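Local coordinates for ferric-siderophore receptor protein (Streptomyces coelicolor, PDB 2X4L) that probably binds ferric siderophores outside the cell membrane and hands them to an uptake transporter, at residues Asp33-Thr38 and Ser142-Val147; Gln154-Met159 and Pro300-Asp305. All coordinates share one frame; numbering follows the deposited sequence.

Interaction 1 of 2, residues Asp33-Thr38 and Ser142-Val147; sequences DDRGTT and SVAISV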
ATOM      1  N   ASP A  33      15.419  10.646   5.528  1.00 16.89           N
ATOM      2  CA  ASP A  33      14.543   9.612   4.983  1.00 14.32           C
ATOM      3  C   ASP A  33      15.182   8.226   4.805  1.00 16.49           C
ATOM      4  O   ASP A  33      16.320   7.990   5.311  1.00 16.47           O
ATOM      5  CB  ASP A  33      13.923  10.069   3.621  1.00 14.01           C
ATOM      6  CG  ASP A  33      14.919   9.983   2.422  1.00 14.49           C
ATOM      7  OD1 ASP A  33      16.075   9.518   2.637  1.00 16.95           O
ATOM      8  OD2 ASP A  33      14.553  10.260   1.293  1.00 13.35           O
ATOM      9  N   ASP A  34      14.482   7.321   4.155  1.00 16.12           N
ATOM     10  CA  ASP A  34      14.941   5.912   4.105  1.00 16.06           C
ATOM     11  C   ASP A  34      15.924   5.636   2.991  1.00 16.28           C
ATOM     12  O   ASP A  34      16.373   4.436   2.804  1.00 18.67           O
ATOM     13  CB  ASP A  34      13.758   4.958   3.971  1.00 14.99           C
ATOM     14  CG  ASP A  34      12.967   4.908   5.242  1.00 18.19           C
ATOM     15  OD1 ASP A  34      13.529   5.157   6.360  1.00 19.11           O
ATOM     16  OD2 ASP A  34      11.799   4.488   5.135  1.00 17.50           O
ATOM     17  N   ARG A  35      16.308   6.696   2.267  1.00 16.92           N
ATOM     18  CA  ARG A  35      17.432   6.613   1.377  1.00 17.26           C
ATOM     19  C   ARG A  35      18.648   7.094   2.157  1.00 17.51           C
ATOM     20  O   ARG A  35      19.722   7.197   1.606  1.00 20.28           O
ATOM     21  CB  ARG A  35      17.268   7.519   0.147  1.00 15.86           C
ATOM     22  CG  ARG A  35      16.108   7.057  -0.762  1.00 17.19           C
ATOM     23  CD  ARG A  35      15.927   8.048  -1.868  1.00 19.19           C
ATOM     24  NE  ARG A  35      15.549   9.337  -1.337  1.00 16.08           N
ATOM     25  CZ  ARG A  35      15.354  10.456  -2.041  1.00 16.16           C
ATOM     26  NH1 ARG A  35      15.506  10.496  -3.336  1.00 16.31           N
ATOM     27  NH2 ARG A  35      15.039  11.584  -1.370  1.00 14.84           N
ATOM     28  N   GLY A  36      18.480   7.541   3.411  1.00 18.44           N
ATOM     29  CA  GLY A  36      19.645   8.060   4.171  1.00 19.52           C
ATOM     30  C   GLY A  36      19.949   9.561   3.908  1.00 20.84           C
ATOM     31  O   GLY A  36      20.962  10.119   4.399  1.00 22.90           O
ATOM     32  N   THR A  37      19.050  10.236   3.198  1.00 21.72           N
ATOM     33  CA  THR A  37      19.289  11.634   2.925  1.00 23.79           C
ATOM     34  C   THR A  37      18.521  12.532   3.891  1.00 23.71           C
ATOM     35  O   THR A  37      17.366  12.299   4.221  1.00 22.70           O
ATOM     36  CB  THR A  37      19.054  12.002   1.478  1.00 27.26           C
ATOM     37  OG1 THR A  37      17.738  11.743   1.134  1.00 30.79           O
ATOM     38  CG2 THR A  37      19.917  11.218   0.604  1.00 28.49           C
ATOM     39  N   THR A  38      19.190  13.580   4.352  1.00 23.04           N
ATOM     40  CA  THR A  38      18.612  14.466   5.339  1.00 22.74           C
ATOM     41  C   THR A  38      18.216  15.734   4.646  1.00 22.30           C
ATOM     42  O   THR A  38      19.087  16.485   4.116  1.00 24.73           O
ATOM     43  CB  THR A  38      19.574  14.819   6.488  1.00 24.52           C
ATOM     44  OG1 THR A  38      19.903  13.628   7.180  1.00 25.97           O
ATOM     45  CG2 THR A  38      18.912  15.801   7.468  1.00 24.08           C
ATOM     46  N   SER A 142      13.192  15.907  -1.965  1.00 12.07           N
ATOM     47  CA  SER A 142      12.309  14.782  -1.757  1.00 12.02           C
ATOM     48  C   SER A 142      12.617  13.972  -0.521  1.00 12.00           C
ATOM     49  O   SER A 142      13.807  13.928  -0.037  1.00 11.73           O
ATOM     50  CB  SER A 142      12.338  13.825  -2.984  1.00 12.87           C
ATOM     51  OG  SER A 142      13.691  13.405  -3.224  1.00 14.20           O
ATOM     52  N   VAL A 143      11.586  13.266  -0.080  1.00 10.70           N
ATOM     53  CA  VAL A 143      11.662  12.376   1.081  1.00 10.78           C
ATOM     54  C   VAL A 143      11.008  11.055   0.631  1.00 10.88           C
ATOM     55  O   VAL A 143       9.871  11.068   0.085  1.00 12.57           O
ATOM     56  CB  VAL A 143      10.834  12.982   2.281  1.00 12.22           C
ATOM     57  CG1 VAL A 143      10.611  11.905   3.328  1.00 15.71           C
ATOM     58  CG2 VAL A 143      11.534  14.185   2.911  1.00 13.40           C
ATOM     59  N   ALA A 144      11.751   9.960   0.754  1.00 12.02           N
ATOM     60  CA  ALA A 144      11.212   8.641   0.428  1.00 12.49           C
ATOM     61  C   ALA A 144      11.073   7.798   1.737  1.00 12.71           C
ATOM     62  O   ALA A 144      12.017   7.667   2.510  1.00 12.90           O
ATOM     63  CB  ALA A 144      12.107   7.944  -0.531  1.00 13.30           C
ATOM     64  N   ILE A 145       9.956   7.136   1.865  1.00 12.26           N
ATOM     65  CA  ILE A 145       9.682   6.179   2.889  1.00 12.68           C
ATOM     66  C   ILE A 145       9.677   4.795   2.288  1.00 13.10           C
ATOM     67  O   ILE A 145       8.977   4.517   1.322  1.00 12.00           O
ATOM     68  CB  ILE A 145       8.390   6.428   3.607  1.00 10.40           C
ATOM     69  CG1 ILE A 145       8.351   7.869   4.239  1.00 13.80           C
ATOM     70  CG2 ILE A 145       8.151   5.361   4.728  1.00 13.21           C
ATOM     71  CD1 ILE A 145       9.471   8.080   5.305  1.00 15.92           C
ATOM     72  N   SER A 146      10.577   3.944   2.757  1.00 11.78           N
ATOM     73  CA  SER A 146      10.739   2.610   2.146  1.00 11.16           C
ATOM     74  C   SER A 146       9.691   1.603   2.577  1.00 11.47           C
ATOM     75  O   SER A 146       9.350   1.446   3.730  1.00 12.91           O
ATOM     76  CB  SER A 146      12.128   1.997   2.441  1.00 11.17           C
ATOM     77  OG  SER A 146      12.178   0.710   1.744  1.00 13.82           O
ATOM     78  N   VAL A 147       9.125   0.990   1.544  1.00 10.00           N
ATOM     79  CA  VAL A 147       8.191  -0.127   1.700  1.00  9.97           C
ATOM     80  C   VAL A 147       8.739  -1.379   0.948  1.00 11.34           C
ATOM     81  O   VAL A 147       7.927  -2.150   0.318  1.00 12.11           O
ATOM     82  CB  VAL A 147       6.763   0.229   1.233  1.00 11.89           C
ATOM     83  CG1 VAL A 147       6.165   1.285   2.125  1.00 12.92           C
ATOM     84  CG2 VAL A 147       6.762   0.733  -0.235  1.00 14.77           C
TER
HETATM   85  O   HOH W   1      10.485   2.185   6.154  1.00  8.50           O

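Interaction 2 of 2, residues Gln154-Met159 and Pro300-Asp305; sequences QPLQRM and PILSYD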
ATOM      1  N   GLN A 154       7.492  -1.038  10.287  1.00 17.92           N
ATOM      2  CA  GLN A 154       8.612  -0.162   9.974  1.00 20.49           C
ATOM      3  C   GLN A 154       8.132   1.149   9.361  1.00 17.67           C
ATOM      4  O   GLN A 154       8.152   2.187  10.021  1.00 18.03           O
ATOM      5  CB  GLN A 154       9.589  -0.860   9.026  1.00 21.78           C
ATOM      6  CG  GLN A 154      10.844  -0.055   8.725  1.00 27.43           C
ATOM      7  CD  GLN A 154      12.113  -0.858   8.926  1.00 36.97           C
ATOM      8  OE1 GLN A 154      12.101  -2.088   8.861  1.00 38.54           O
ATOM      9  NE2 GLN A 154      13.219  -0.165   9.172  1.00 37.84           N
ATOM     10  N   PRO A 155       7.704   1.107   8.101  1.00 17.52           N
ATOM     11  CA  PRO A 155       7.234   2.332   7.452  1.00 15.87           C
ATOM     12  C   PRO A 155       6.095   3.005   8.191  1.00 14.42           C
ATOM     13  O   PRO A 155       5.946   4.182   8.038  1.00 14.46           O
ATOM     14  CB  PRO A 155       6.825   1.843   6.059  1.00 15.00           C
ATOM     15  CG  PRO A 155       6.557   0.353   6.220  1.00 13.21           C
ATOM     16  CD  PRO A 155       7.644  -0.044   7.188  1.00 17.02           C
ATOM     17  N   LEU A 156       5.296   2.260   8.971  1.00 15.72           N
ATOM     18  CA  LEU A 156       4.270   2.966   9.804  1.00 14.76           C
ATOM     19  C   LEU A 156       4.905   3.878  10.826  1.00 17.09           C
ATOM     20  O   LEU A 156       4.494   5.028  11.017  1.00 17.10           O
ATOM     21  CB  LEU A 156       3.344   1.971  10.503  1.00 15.15           C
ATOM     22  CG  LEU A 156       2.292   1.369   9.562  1.00 14.14           C
ATOM     23  CD1 LEU A 156       1.503   0.248  10.304  1.00 14.28           C
ATOM     24  CD2 LEU A 156       1.294   2.426   9.205  1.00 17.36           C
ATOM     25  N   GLN A 157       5.907   3.370  11.507  1.00 18.23           N
ATOM     26  CA  GLN A 157       6.478   4.265  12.494  1.00 22.48           C
ATOM     27  C   GLN A 157       7.297   5.368  11.800  1.00 21.28           C
ATOM     28  O   GLN A 157       7.262   6.499  12.318  1.00 22.25           O
ATOM     29  CB  GLN A 157       7.201   3.495  13.494  1.00 27.74           C
ATOM     30  CG  GLN A 157       8.377   2.772  13.058  1.00 35.38           C
ATOM     31  CD  GLN A 157       9.248   2.513  14.276  1.00 48.63           C
ATOM     32  OE1 GLN A 157       9.334   1.369  14.764  1.00 55.67           O
ATOM     33  NE2 GLN A 157       9.831   3.582  14.821  1.00 53.19           N
ATOM     34  N   ARG A 158       7.926   5.086  10.633  1.00 18.80           N
ATOM     35  CA  ARG A 158       8.763   6.109   9.893  1.00 17.81           C
ATOM     36  C   ARG A 158       7.789   7.258   9.418  1.00 17.78           C
ATOM     37  O   ARG A 158       8.051   8.480   9.511  1.00 20.08           O
ATOM     38  CB  ARG A 158       9.510   5.513   8.694  1.00 20.54           C
ATOM     39  CG  ARG A 158      10.663   4.490   9.048  1.00 21.33           C
ATOM     40  CD  ARG A 158      11.817   5.226   9.741  1.00 27.18           C
ATOM     41  NE  ARG A 158      12.619   5.923   8.720  1.00 25.53           N
ATOM     42  CZ  ARG A 158      13.057   7.166   8.785  1.00 29.45           C
ATOM     43  NH1 ARG A 158      12.773   7.988   9.828  1.00 28.53           N
ATOM     44  NH2 ARG A 158      13.808   7.575   7.785  1.00 24.30           N
ATOM     45  N   MET A 159       6.617   6.877   8.868  1.00 16.44           N
ATOM     46  CA  MET A 159       5.602   7.864   8.446  1.00 16.88           C
ATOM     47  C   MET A 159       5.029   8.681   9.618  1.00 16.30           C
ATOM     48  O   MET A 159       4.733   9.886   9.482  1.00 17.84           O
ATOM     49  CB  MET A 159       4.467   7.145   7.702  1.00 16.04           C
ATOM     50  CG  MET A 159       3.443   8.135   7.016  1.00 14.04           C
ATOM     51  SD  MET A 159       4.217   9.177   5.713  1.00 14.30           S
ATOM     52  CE  MET A 159       4.308   7.960   4.415  1.00 15.86           C
ATOM     53  N   PRO A 300      -0.263  -0.322   1.184  1.00  8.52           N
ATOM     54  CA  PRO A 300      -0.956   0.221   2.367  1.00  8.36           C
ATOM     55  C   PRO A 300      -0.736   1.719   2.422  1.00  8.82           C
ATOM     56  O   PRO A 300       0.339   2.251   2.051  1.00 10.53           O
ATOM     57  CB  PRO A 300      -0.222  -0.451   3.557  1.00  9.51           C
ATOM     58  CG  PRO A 300       0.225  -1.787   2.933  1.00  9.97           C
ATOM     59  CD  PRO A 300       0.694  -1.416   1.537  1.00  8.76           C
ATOM     60  N   ILE A 301      -1.782   2.417   2.879  1.00  8.89           N
ATOM     61  CA  ILE A 301      -1.665   3.832   3.249  1.00 10.44           C
ATOM     62  C   ILE A 301      -1.068   3.789   4.633  1.00  9.71           C
ATOM     63  O   ILE A 301      -1.601   3.190   5.577  1.00 11.18           O
ATOM     64  CB  ILE A 301      -3.047   4.475   3.291  1.00  9.10           C
ATOM     65  CG1 ILE A 301      -3.704   4.477   1.892  1.00 12.02           C
ATOM     66  CG2 ILE A 301      -2.950   5.850   3.921  1.00 10.90           C
ATOM     67  CD1 ILE A 301      -5.256   4.742   1.963  1.00 12.72           C
ATOM     68  N   LEU A 302       0.084   4.432   4.757  1.00  9.76           N
ATOM     69  CA  LEU A 302       0.942   4.287   5.950  1.00 10.54           C
ATOM     70  C   LEU A 302       0.493   5.147   7.186  1.00 11.76           C
ATOM     71  O   LEU A 302       1.292   5.899   7.752  1.00 13.17           O
ATOM     72  CB  LEU A 302       2.375   4.514   5.533  1.00 10.57           C
ATOM     73  CG  LEU A 302       2.953   3.499   4.536  1.00 10.91           C
ATOM     74  CD1 LEU A 302       4.283   3.995   3.986  1.00 12.75           C
ATOM     75  CD2 LEU A 302       3.056   2.144   5.199  1.00 14.31           C
ATOM     76  N   SER A 303      -0.798   5.020   7.523  1.00 11.75           N
ATOM     77  CA  SER A 303      -1.317   5.480   8.806  1.00 12.96           C
ATOM     78  C   SER A 303      -1.848   4.280   9.563  1.00 13.14           C
ATOM     79  O   SER A 303      -2.280   3.306   8.994  1.00 13.12           O
ATOM     80  CB  SER A 303      -2.413   6.532   8.696  1.00 13.10           C
ATOM     81  OG  SER A 303      -3.531   5.958   8.074  1.00 13.36           O
ATOM     82  N   TYR A 304      -1.765   4.360  10.888  1.00 13.62           N
ATOM     83  CA  TYR A 304      -2.369   3.251  11.656  1.00 12.83           C
ATOM     84  C   TYR A 304      -3.832   3.113  11.344  1.00 12.74           C
ATOM     85  O   TYR A 304      -4.324   1.951  11.230  1.00 13.88           O
ATOM     86  CB  TYR A 304      -2.108   3.409  13.195  1.00 14.83           C
ATOM     87  CG  TYR A 304      -0.631   3.266  13.506  1.00 14.00           C
ATOM     88  CD1 TYR A 304       0.017   2.016  13.444  1.00 13.60           C
ATOM     89  CD2 TYR A 304       0.157   4.414  13.762  1.00 18.82           C
ATOM     90  CE1 TYR A 304       1.417   1.897  13.673  1.00 16.35           C
ATOM     91  CE2 TYR A 304       1.519   4.289  13.991  1.00 18.72           C
ATOM     92  CZ  TYR A 304       2.119   3.056  14.004  1.00 18.07           C
ATOM     93  OH  TYR A 304       3.455   2.950  14.202  1.00 20.71           O
ATOM     94  N   ASP A 305      -4.529   4.211  11.130  1.00 13.96           N
ATOM     95  CA  ASP A 305      -5.923   4.193  10.840  1.00 14.65           C
ATOM     96  C   ASP A 305      -6.206   3.334   9.612  1.00 12.93           C
ATOM     97  O   ASP A 305      -7.187   2.591   9.564  1.00 17.79           O
ATOM     98  CB  ASP A 305      -6.351   5.645  10.593  1.00 15.88           C
ATOM     99  CG  ASP A 305      -7.706   5.729  10.271  1.00 23.25           C
ATOM    100  OD1 ASP A 305      -8.475   6.192  11.105  1.00 31.19           O
ATOM    101  OD2 ASP A 305      -8.023   5.190   9.208  1.00 27.16           O
TER
HETATM  102  O   HOH W   2       2.005   5.910  10.419  1.00  8.80           O

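Interaction 1 of 2, residues Asp33-Thr38 and Ser142-Val147
The carboxylate of Asp33 lies over the backbone of Val143 and Ala144, where its OD2 accepts Ala144 N at 2.9 Å, in a nearly straight bond (168°). That donor comes to the anti side of OD2, while Arg35 NE reaches the syn side at 3.0 Å and Arg35 NH2 also donates to it. With chi1 at 77°, CG sits between the backbone N and the carbonyl carbon, a setting that turns OD1 back into its own turn. There OD1 takes Thr37 N, Thr37 OG1 and Arg35 N, the last from above the carboxylate plane. Replacing Asp33 by an alanine removes the acceptor that Ala144 N and the Arg35 guanidinium share, and would probably set the guanidinium free to turn and leave Arg35 N and Thr37 N without their acceptor within the turn. Arg35 bends at chi3 (-63°), which brings the guanidinium across the methyl of Ala144 and lets NH2 donate to Ser142 OG at 2.9 Å, tilted from the guanidinium plane. The backbones are tied directly as well, by Asp34 N to Ala144 O at 3.0 Å. Asp34 then presents the anti lone pair of OD2 to Ser146 N at 2.7 Å; a water donates to the same oxygen and to Ser146 O, while Asp34 OD1 forms a salt bridge with Arg158. Two aspartates and one amide thus meet the outer edge strand of the five-stranded parallel sheet, and Asp33-Gly36 form a type I beta turn, with an Asx turn from Asp33 OD1 to Arg35 N, within the hairpin joining strands 29-32 and 38-41.

Interaction 2 of 2, residues Gln154-Met159 and Pro300-Asp305
Helix 153-165 packs here against the entry to helix 304-320, an apolar junction in which no direct hydrogen bond crosses between residues 154-159 and 300-305. Leu302, centre of an inverse gamma turn, points its side chain at helix 153-165 and meets it with both methyls: CD2 lies 3.9 Å from Pro155 CB, and CD1 lies 4.0 Å from Met159 CE. Met159 starts with CG opposite its backbone N (chi1 -171°) and then bends at chi2 and chi3, so that its chain runs across Leu302 at about a right angle. Its CG also comes within 3.2 Å of Leu302 O. Leu156 packs between Leu302 and the Tyr304 ring. Its CD2 rests 3.5 Å from Leu302 C and also lies over one face of the Tyr304 ring, while Leu156 CB approaches Tyr304 CE1 to 3.7 Å and CD1 touches the same ring atom. The first torsion of Tyr304 sends the ring out toward helix 153-165, crossing Leu156 obliquely, and brings its OH to 3.7 Å from Gln157 N, a packing approach. The same ring has aromatic neighbours, meeting Phe182 edge-to-face and Trp160 with planes at about 75°. The polar link is indirect: one water donates to Leu156 O at 2.7 Å and to Leu302 O at 2.8 Å, bridging a helix carbonyl and the carbonyl of the turn's central residue. Just beyond, Ser303 OG accepts from Lys306 N and is also hydrogen-bonded to Asp60, at the end of helix 52-60. Ser303 is thus the N-cap of helix 304-320, and the inverse gamma turn before it seats the helix start against Pro155, Leu156 and Met159 of helix 153-165.

In the fold
Both contacts are largely buried, but interaction 2 lies nearer the middle of the chain, its centre about 10 Å from the chain's centre against about 17 Å for interaction 1. Their centres are about 14 Å apart, and they use consecutive elements: strand 142-146 of interaction 1 leads along the chain into helix 153-165 of interaction 2. Chemistry follows place. At the sheet edge, carboxylates satisfy backbone groups and a guanidinium; between helix 153-165 and the turn leading into helix 304-320, leucine, proline, methionine and tyrosine pack, with one water as the polar bridge. The two meet directly, through the Asp34 OD1 to Arg158 NE salt bridge and through Val147 lying on Leu302.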